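Local coordinates for cysteine synthase (Fusobacterium nucleatum subsp. nucleatum strain ATCC 25586, PDB 5XEM), which probably makes L-cysteine from O-acetyl-L-serine and hydrogen sulfide with pyridoxal 5'-phosphate, and produces hydrogen sulfide, at residues N145-V150 / G231-Y236; V150-A155 / T179-S184. All coordinates share one frame; numbering follows the deposited sequence.

Interaction 1 (N145-V150 / G231-Y236); sequences NQFTNV and GIPAVY. With 85F ((2R)-2-azanyl-3-[(2R)-2-azanyl-3-oxidanyl-3-oxidanylidene-propyl]sulfanyl-propanoic acid), chain C; ACT (acetate ion), chain F.
V235 packs on the backbone oxygens of Q146, F147 and N149, where two irregular loops meet beside the active site of a pyridoxal-phosphate enzyme of the cysteine synthase family. It is the third residue of a type I beta turn running from P233 to Y236, and its backbone N gives a weak hydrogen bond of 3.3 Å to F147 O. From CB, which itself faces F147 O, the side chain forks. CG1, anti to the carbonyl carbon (chi1 -64°), reaches N149 O at 3.5 Å, whereas CG2 touches both F147 O and Q146 O, 3.6 Å from the latter. Beyond the loop 145-150 the side chain touches N152 and P153 at the start of helix 151-167. A water bridges the same contact, donating to F147 O and accepting from A234 N at 2.9 Å. P233 adds an apolar touch, its CG standing near the plane of the F147 ring at 4.4 Å from CD1. That ring's edge also meets the bound lanthionine, with CE1 3.7 Å from 85F CD. Ahead of it, Q146 extends beyond CG into the pocket, where its amide is gripped at both ends: OE1 is hydrogen-bonded to T77 OG1 and K46 NZ, and NE2 to A72 O. NE2 also donates to the ligand carboxylate, 2.8 Å from 85F O with an N-H...O angle of 157°.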
ATOM      1  N   ASN A 145      -9.260  -1.914 -23.046  1.00 11.93           N
ATOM      2  CA  ASN A 145      -8.082  -2.260 -23.859  1.00 11.83           C
ATOM      3  C   ASN A 145      -6.854  -1.393 -23.643  1.00 11.30           C
ATOM      4  O   ASN A 145      -6.469  -0.576 -24.478  1.00 11.61           O
ATOM      5  CB  ASN A 145      -8.407  -2.384 -25.327  1.00 12.62           C
ATOM      6  CG  ASN A 145      -7.404  -3.294 -26.060  1.00 13.43           C
ATOM      7  OD1 ASN A 145      -6.241  -3.368 -25.666  1.00 15.24           O
ATOM      8  ND2 ASN A 145      -7.870  -4.043 -27.068  1.00 14.93           N
ATOM      9  N   GLN A 146      -6.165  -1.629 -22.526  1.00 10.86           N
ATOM     10  CA  GLN A 146      -4.921  -0.933 -22.258  1.00 10.74           C
ATOM     11  C   GLN A 146      -3.874  -1.034 -23.391  1.00 10.83           C
ATOM     12  O   GLN A 146      -2.989  -0.189 -23.489  1.00 10.37           O
ATOM     13  CB  GLN A 146      -4.287  -1.451 -20.968  1.00 10.30           C
ATOM     14  CG  GLN A 146      -3.970  -2.936 -20.979  1.00 10.35           C
ATOM     15  CD  GLN A 146      -3.428  -3.390 -19.648  1.00 10.53           C
ATOM     16  OE1 GLN A 146      -2.712  -2.656 -18.968  1.00 10.66           O
ATOM     17  NE2 GLN A 146      -3.789  -4.596 -19.264  1.00 11.59           N
ATOM     18  N   PHE A 147      -3.966  -2.084 -24.211  1.00 11.19           N
ATOM     19  CA  PHE A 147      -2.995  -2.274 -25.292  1.00 12.28           C
ATOM     20  C   PHE A 147      -3.143  -1.292 -26.453  1.00 12.30           C
ATOM     21  O   PHE A 147      -2.165  -0.999 -27.135  1.00 12.60           O
ATOM     22  CB  PHE A 147      -3.060  -3.717 -25.787  1.00 12.63           C
ATOM     23  CG  PHE A 147      -2.842  -4.699 -24.696  1.00 13.31           C
ATOM     24  CD1 PHE A 147      -1.557  -4.955 -24.260  1.00 14.49           C
ATOM     25  CD2 PHE A 147      -3.916  -5.309 -24.047  1.00 14.04           C
ATOM     26  CE1 PHE A 147      -1.341  -5.827 -23.205  1.00 14.72           C
ATOM     27  CE2 PHE A 147      -3.694  -6.171 -22.973  1.00 14.04           C
ATOM     28  CZ  PHE A 147      -2.406  -6.429 -22.570  1.00 14.71           C
ATOM     29  N   THR A 148      -4.365  -0.795 -26.660  1.00 12.91           N
ATOM     30  CA  THR A 148      -4.687   0.051 -27.819  1.00 12.96           C
ATOM     31  C   THR A 148      -5.264   1.424 -27.446  1.00 13.03           C
ATOM     32  O   THR A 148      -5.295   2.333 -28.274  1.00 12.22           O
ATOM     33  CB  THR A 148      -5.698  -0.679 -28.702  1.00 13.41           C
ATOM     34  OG1 THR A 148      -6.957  -0.794 -28.009  1.00 15.68           O
ATOM     35  CG2 THR A 148      -5.182  -2.084 -29.021  1.00 13.15           C
ATOM     36  N   ASN A 149      -5.712   1.582 -26.200  1.00 12.52           N
ATOM     37  CA  ASN A 149      -6.425   2.791 -25.783  1.00 12.75           C
ATOM     38  C   ASN A 149      -5.462   3.923 -25.528  1.00 12.73           C
ATOM     39  O   ASN A 149      -4.640   3.861 -24.609  1.00 12.16           O
ATOM     40  CB  ASN A 149      -7.256   2.474 -24.535  1.00 12.22           C
ATOM     41  CG  ASN A 149      -8.298   3.534 -24.201  1.00 12.17           C
ATOM     42  OD1 ASN A 149      -8.095   4.721 -24.421  1.00 12.83           O
ATOM     43  ND2 ASN A 149      -9.426   3.094 -23.636  1.00 11.03           N
ATOM     44  N   VAL A 150      -5.552   4.995 -26.323  1.00 12.84           N
ATOM     45  CA  VAL A 150      -4.624   6.122 -26.117  1.00 13.38           C
ATOM     46  C   VAL A 150      -4.749   6.782 -24.763  1.00 12.20           C
ATOM     47  O   VAL A 150      -3.828   7.460 -24.333  1.00 11.86           O
ATOM     48  CB  VAL A 150      -4.700   7.220 -27.199  1.00 14.72           C
ATOM     49  CG1 VAL A 150      -4.387   6.605 -28.557  1.00 16.25           C
ATOM     50  CG2 VAL A 150      -6.042   7.917 -27.170  1.00 14.60           C
ATOM     51  N   GLY A 231       2.728  -9.226 -30.626  1.00 20.18           N
ATOM     52  CA  GLY A 231       3.331  -8.119 -31.361  1.00 19.72           C
ATOM     53  C   GLY A 231       3.527  -6.962 -30.407  1.00 18.79           C
ATOM     54  O   GLY A 231       3.201  -7.076 -29.209  1.00 18.92           O
ATOM     55  N   ILE A 232       4.056  -5.860 -30.922  1.00 17.10           N
ATOM     56  CA  ILE A 232       4.258  -4.660 -30.119  1.00 17.38           C
ATOM     57  C   ILE A 232       2.940  -3.891 -29.955  1.00 17.15           C
ATOM     58  O   ILE A 232       2.268  -3.609 -30.930  1.00 17.36           O
ATOM     59  CB  ILE A 232       5.349  -3.757 -30.743  1.00 18.57           C
ATOM     60  CG1 ILE A 232       6.676  -4.515 -30.819  1.00 18.50           C
ATOM     61  CG2 ILE A 232       5.536  -2.480 -29.936  1.00 17.32           C
ATOM     62  CD1 ILE A 232       7.736  -3.818 -31.641  1.00 20.37           C
ATOM     63  N   PRO A 233       2.541  -3.568 -28.711  1.00 15.61           N
ATOM     64  CA  PRO A 233       1.254  -2.869 -28.534  1.00 14.90           C
ATOM     65  C   PRO A 233       1.197  -1.505 -29.216  1.00 14.44           C
ATOM     66  O   PRO A 233       2.202  -0.845 -29.317  1.00 14.11           O
ATOM     67  CB  PRO A 233       1.132  -2.716 -27.008  1.00 14.98           C
ATOM     68  CG  PRO A 233       2.092  -3.729 -26.453  1.00 15.21           C
ATOM     69  CD  PRO A 233       3.229  -3.782 -27.431  1.00 15.34           C
ATOM     70  N   ALA A 234       0.011  -1.109 -29.687  1.00 14.39           N
ATOM     71  CA  ALA A 234      -0.184   0.157 -30.383  1.00 14.42           C
ATOM     72  C   ALA A 234       0.203   1.360 -29.537  1.00 14.75           C
ATOM     73  O   ALA A 234       0.634   2.388 -30.065  1.00 15.16           O
ATOM     74  CB  ALA A 234      -1.655   0.282 -30.811  1.00 15.00           C
ATOM     75  N   VAL A 235       0.058   1.256 -28.218  1.00 13.95           N
ATOM     76  CA  VAL A 235       0.379   2.380 -27.337  1.00 13.08           C
ATOM     77  C   VAL A 235       1.862   2.581 -27.025  1.00 13.62           C
ATOM     78  O   VAL A 235       2.212   3.569 -26.409  1.00 13.31           O
ATOM     79  CB  VAL A 235      -0.417   2.334 -26.004  1.00 12.68           C
ATOM     80  CG1 VAL A 235      -1.908   2.482 -26.302  1.00 12.07           C
ATOM     81  CG2 VAL A 235      -0.124   1.045 -25.237  1.00 11.92           C
ATOM     82  N   TYR A 236       2.726   1.657 -27.452  1.00 14.55           N
ATOM     83  CA  TYR A 236       4.156   1.841 -27.333  1.00 14.49           C
ATOM     84  C   TYR A 236       4.647   2.699 -28.486  1.00 16.02           C
ATOM     85  O   TYR A 236       4.373   2.384 -29.659  1.00 15.41           O
ATOM     86  CB  TYR A 236       4.886   0.491 -27.362  1.00 14.65           C
ATOM     87  CG  TYR A 236       6.375   0.637 -27.342  1.00 14.88           C
ATOM     88  CD1 TYR A 236       7.030   1.086 -26.209  1.00 15.11           C
ATOM     89  CD2 TYR A 236       7.154   0.378 -28.495  1.00 14.83           C
ATOM     90  CE1 TYR A 236       8.395   1.234 -26.190  1.00 15.65           C
ATOM     91  CE2 TYR A 236       8.520   0.542 -28.480  1.00 15.99           C
ATOM     92  CZ  TYR A 236       9.145   0.978 -27.334  1.00 16.12           C
ATOM     93  OH  TYR A 236      10.516   1.146 -27.295  1.00 16.26           O
TER
HETATM   94  N   85F C 501       1.049  -4.500 -16.436  1.00 14.23           N
HETATM   95  CA  85F C 501      -0.127  -4.694 -17.309  1.00 13.70           C
HETATM   96  CB  85F C 501       0.173  -5.757 -18.389  1.00 15.71           C
HETATM   97  SG  85F C 501       1.324  -5.222 -19.632  1.00 18.25           S
HETATM   98  CD  85F C 501       1.426  -6.561 -20.841  1.00 16.79           C
HETATM   99  CE  85F C 501       1.944  -7.910 -20.276  1.00 16.87           C
HETATM  100  NZ2 85F C 501       3.185  -7.739 -19.509  1.00 16.00           N
HETATM  101  CZ1 85F C 501       2.230  -8.842 -21.485  1.00 17.16           C
HETATM  102  OH1 85F C 501       2.839  -9.919 -21.214  1.00 16.22           O
HETATM  103  OH2 85F C 501       1.876  -8.510 -22.652  1.00 15.94           O
HETATM  104  C   85F C 501      -1.343  -5.106 -16.507  1.00 13.13           C
HETATM  105  OXT 85F C 501      -1.360  -4.789 -15.308  1.00 11.94           O
HETATM  106  O   85F C 501      -2.268  -5.697 -17.120  1.00 13.72           O
HETATM  107  C   ACT F 504     -11.216  -5.636 -27.669  1.00 18.46           C
HETATM  108  O   ACT F 504     -10.760  -4.493 -27.737  1.00 18.35           O
HETATM  109  OXT ACT F 504     -12.437  -5.838 -27.669  1.00 18.95           O
HETATM  110  CH3 ACT F 504     -10.251  -6.785 -27.591  1.00 20.84           C
HETATM  111  O   HOH W   1      -1.979  -3.234 -29.554  1.00 19.01           O

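Interaction 2 (V150-A155 / T179-S184); sequences VNNPKA and TGTGGS. With PLP (pyridoxal-5'-phosphate), chain D; 85F ((2R)-2-azanyl-3-[(2R)-2-azanyl-3-oxidanyl-3-oxidanylidene-propyl]sulfanyl-propanoic acid), chain C.
N152, in the first turn of the helix that runs on to residue 167, reaches across to T181 in the loop that holds the cofactor phosphate. Two residues earlier, V150 O accepts from K154 N and so helps to close that first turn, and N151 follows with its O receiving A155 N. The side chain of N152 leaves with CG anti to the backbone N (chi1 168°), which brings the amide up to T181 and G183. Its ND2 donates to T181 OG1 at 3.0 Å, with the hydroxyl oxygen only 11° out of the amide plane; the same nitrogen also donates to Q146 O, a pair of bonds that fixes which way the amide is turned. OD1 then rests 3.4 Å from G183 CA, tight against a residue without a side chain. Between strand 174-178 and helix 183-195, the glycine-rich loop wraps the phosphate of pyridoxal 5'-phosphate with backbone amides. G180 N and G182 N both bind O3P, T181 N binds O2P, and S184 N binds O1P at 2.9 Å, near the start of the helix, whose dipole would probably favour the anion. T181 OG1 donates to O2P at 2.8 Å while accepting from N152 ND2 and, in an ST turn, from G183 N. Next along the first segment, P153 meets G183 at the start of helix 183-195, the two CA atoms being 4.4 Å apart. P153 CA makes a C-H...O contact with G183 O at 3.6 Å, and its CB lies beside the same oxygen.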
ATOM      1  N   VAL A 150      -5.552   4.995 -26.323  1.00 12.84           N
ATOM      2  CA  VAL A 150      -4.624   6.122 -26.117  1.00 13.38           C
ATOM      3  C   VAL A 150      -4.749   6.782 -24.763  1.00 12.20           C
ATOM      4  O   VAL A 150      -3.828   7.460 -24.333  1.00 11.86           O
ATOM      5  CB  VAL A 150      -4.700   7.220 -27.199  1.00 14.72           C
ATOM      6  CG1 VAL A 150      -4.387   6.605 -28.557  1.00 16.25           C
ATOM      7  CG2 VAL A 150      -6.042   7.917 -27.170  1.00 14.60           C
ATOM      8  N   ASN A 151      -5.861   6.567 -24.075  1.00 12.90           N
ATOM      9  CA  ASN A 151      -6.014   7.094 -22.723  1.00 12.82           C
ATOM     10  C   ASN A 151      -5.071   6.453 -21.695  1.00 13.09           C
ATOM     11  O   ASN A 151      -4.935   6.977 -20.568  1.00 13.12           O
ATOM     12  CB  ASN A 151      -7.460   7.014 -22.259  1.00 12.80           C
ATOM     13  CG  ASN A 151      -8.358   7.974 -23.014  1.00 12.82           C
ATOM     14  OD1 ASN A 151      -7.984   9.136 -23.197  1.00 13.88           O
ATOM     15  ND2 ASN A 151      -9.497   7.489 -23.503  1.00 12.82           N
ATOM     16  N   ASN A 152      -4.457   5.325 -22.056  1.00 11.76           N
ATOM     17  CA  ASN A 152      -3.335   4.775 -21.268  1.00 11.46           C
ATOM     18  C   ASN A 152      -2.125   5.748 -21.299  1.00 11.73           C
ATOM     19  O   ASN A 152      -1.850   6.441 -20.299  1.00 10.51           O
ATOM     20  CB  ASN A 152      -3.077   3.314 -21.736  1.00 11.06           C
ATOM     21  CG  ASN A 152      -1.795   2.717 -21.231  1.00 10.93           C
ATOM     22  OD1 ASN A 152      -0.983   3.357 -20.542  1.00 10.36           O
ATOM     23  ND2 ASN A 152      -1.590   1.446 -21.606  1.00 10.27           N
ATOM     24  N   PRO A 153      -1.441   5.888 -22.446  1.00 11.93           N
ATOM     25  CA  PRO A 153      -0.328   6.854 -22.437  1.00 12.63           C
ATOM     26  C   PRO A 153      -0.744   8.296 -22.116  1.00 13.24           C
ATOM     27  O   PRO A 153       0.018   9.031 -21.463  1.00 12.63           O
ATOM     28  CB  PRO A 153       0.280   6.744 -23.845  1.00 12.61           C
ATOM     29  CG  PRO A 153      -0.727   6.034 -24.658  1.00 12.01           C
ATOM     30  CD  PRO A 153      -1.550   5.174 -23.726  1.00 12.36           C
ATOM     31  N   LYS A 154      -1.938   8.719 -22.532  1.00 14.09           N
ATOM     32  CA  LYS A 154      -2.350  10.105 -22.201  1.00 15.14           C
ATOM     33  C   LYS A 154      -2.494  10.383 -20.690  1.00 13.88           C
ATOM     34  O   LYS A 154      -2.251  11.491 -20.256  1.00 13.13           O
ATOM     35  CB  LYS A 154      -3.638  10.509 -22.907  1.00 18.14           C
ATOM     36  CG  LYS A 154      -3.437  10.657 -24.407  1.00 22.80           C
ATOM     37  CD  LYS A 154      -4.709  10.991 -25.189  1.00 24.99           C
ATOM     38  CE  LYS A 154      -5.319  12.291 -24.713  1.00 27.72           C
ATOM     39  NZ  LYS A 154      -5.965  12.017 -23.405  1.00 31.23           N
ATOM     40  N   ALA A 155      -2.882   9.386 -19.898  1.00 12.47           N
ATOM     41  CA  ALA A 155      -2.977   9.552 -18.453  1.00 11.77           C
ATOM     42  C   ALA A 155      -1.612   9.950 -17.880  1.00 11.63           C
ATOM     43  O   ALA A 155      -1.513  10.890 -17.094  1.00 11.70           O
ATOM     44  CB  ALA A 155      -3.502   8.260 -17.792  1.00 11.28           C
ATOM     45  N   THR A 179       8.465  -1.709 -19.326  1.00 12.42           N
ATOM     46  CA  THR A 179       7.404  -1.809 -20.327  1.00 11.68           C
ATOM     47  C   THR A 179       6.652  -3.137 -20.305  1.00 11.99           C
ATOM     48  O   THR A 179       7.224  -4.210 -20.052  1.00 12.44           O
ATOM     49  CB  THR A 179       7.936  -1.596 -21.778  1.00 12.34           C
ATOM     50  OG1 THR A 179       8.890  -2.636 -22.111  1.00 12.77           O
ATOM     51  CG2 THR A 179       8.575  -0.219 -21.890  1.00 12.23           C
ATOM     52  N   GLY A 180       5.361  -3.028 -20.586  1.00 11.28           N
ATOM     53  CA  GLY A 180       4.467  -4.142 -20.849  1.00 11.66           C
ATOM     54  C   GLY A 180       3.544  -3.715 -21.995  1.00 11.78           C
ATOM     55  O   GLY A 180       3.697  -4.180 -23.135  1.00 12.24           O
ATOM     56  N   THR A 181       2.589  -2.829 -21.713  1.00 11.43           N
ATOM     57  CA  THR A 181       1.870  -2.153 -22.803  1.00 11.33           C
ATOM     58  C   THR A 181       2.777  -1.110 -23.507  1.00 12.00           C
ATOM     59  O   THR A 181       2.670  -0.894 -24.722  1.00 13.09           O
ATOM     60  CB  THR A 181       0.579  -1.424 -22.349  1.00 11.26           C
ATOM     61  OG1 THR A 181       0.905  -0.266 -21.574  1.00 10.82           O
ATOM     62  CG2 THR A 181      -0.386  -2.352 -21.613  1.00 10.63           C
ATOM     63  N   GLY A 182       3.662  -0.501 -22.729  1.00 11.77           N
ATOM     64  CA  GLY A 182       4.546   0.565 -23.150  1.00 11.72           C
ATOM     65  C   GLY A 182       3.948   1.929 -22.901  1.00 12.55           C
ATOM     66  O   GLY A 182       4.533   2.967 -23.271  1.00 12.36           O
ATOM     67  N   GLY A 183       2.778   1.941 -22.282  1.00 12.47           N
ATOM     68  CA  GLY A 183       2.033   3.179 -22.095  1.00 13.08           C
ATOM     69  C   GLY A 183       2.629   4.110 -21.093  1.00 12.49           C
ATOM     70  O   GLY A 183       2.684   5.328 -21.330  1.00 12.10           O
ATOM     71  N   SER A 184       3.049   3.598 -19.943  1.00 13.22           N
ATOM     72  CA  SER A 184       3.663   4.487 -18.951  1.00 14.30           C
ATOM     73  C   SER A 184       4.960   5.078 -19.502  1.00 14.79           C
ATOM     74  O   SER A 184       5.202   6.293 -19.348  1.00 14.68           O
ATOM     75  CB  SER A 184       3.876   3.806 -17.587  1.00 15.54           C
ATOM     76  OG  SER A 184       4.629   2.632 -17.737  1.00 16.96           O
TER
HETATM   77  N1  PLP D 502       5.271  -3.315 -13.987  1.00 11.63           N
HETATM   78  C2  PLP D 502       4.130  -3.862 -13.539  1.00 12.08           C
HETATM   79  C2A PLP D 502       4.063  -4.426 -12.119  1.00 11.06           C
HETATM   80  C3  PLP D 502       2.981  -3.904 -14.349  1.00 11.97           C
HETATM   81  O3  PLP D 502       1.834  -4.447 -13.868  1.00 13.45           O
HETATM   82  C4  PLP D 502       3.023  -3.388 -15.642  1.00 12.28           C
HETATM   83  C4A PLP D 502       1.807  -3.418 -16.552  1.00 12.57           C
HETATM   84  C5  PLP D 502       4.229  -2.822 -16.074  1.00 11.95           C
HETATM   85  C6  PLP D 502       5.327  -2.796 -15.216  1.00 12.23           C
HETATM   86  C5A PLP D 502       4.399  -2.215 -17.450  1.00 12.28           C
HETATM   87  O4P PLP D 502       3.652  -0.949 -17.539  1.00 11.96           O
HETATM   88  P   PLP D 502       3.033  -0.388 -18.931  1.00 12.45           P
HETATM   89  O1P PLP D 502       2.601   0.958 -18.743  1.00 12.50           O
HETATM   90  O2P PLP D 502       1.988  -1.340 -19.257  1.00 13.12           O
HETATM   91  O3P PLP D 502       4.146  -0.561 -19.904  1.00 11.05           O
HETATM   92  N   85F C 501       1.049  -4.500 -16.436  1.00 14.23           N
HETATM   93  CA  85F C 501      -0.127  -4.694 -17.309  1.00 13.70           C
HETATM   94  CB  85F C 501       0.173  -5.757 -18.389  1.00 15.71           C
HETATM   95  SG  85F C 501       1.324  -5.222 -19.632  1.00 18.25           S
HETATM   96  CD  85F C 501       1.426  -6.561 -20.841  1.00 16.79           C
HETATM   97  CE  85F C 501       1.944  -7.910 -20.276  1.00 16.87           C
HETATM   98  NZ2 85F C 501       3.185  -7.739 -19.509  1.00 16.00           N
HETATM   99  CZ1 85F C 501       2.230  -8.842 -21.485  1.00 17.16           C
HETATM  100  OH1 85F C 501       2.839  -9.919 -21.214  1.00 16.22           O
HETATM  101  OH2 85F C 501       1.876  -8.510 -22.652  1.00 15.94           O
HETATM  102  C   85F C 501      -1.343  -5.106 -16.507  1.00 13.13           C
HETATM  103  OXT 85F C 501      -1.360  -4.789 -15.308  1.00 11.94           O
HETATM  104  O   85F C 501      -2.268  -5.697 -17.120  1.00 13.72           O

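Interactions 1 and 2 have centres about 7 Å apart and share V150, where the loop 145-150 passes into the helix-starting segment 150-155. Their most direct tie is polar, Q146 O to N152 ND2 at 2.9 Å. The loop 231-236 also packs on the phosphate loop: P233 CB lies 3.3 Å and V235 CG2 3.4 Å from T181 O. Q146 OE1 is 3.5 Å from T181 CG2, bringing a ligand-binding amide alongside a phosphate-binding threonine. Both contacts border the bound lanthionine, interaction 1 at a carboxylate and at CD, interaction 2 at the sulfur, with T181 N 3.4 Å from 85F SG.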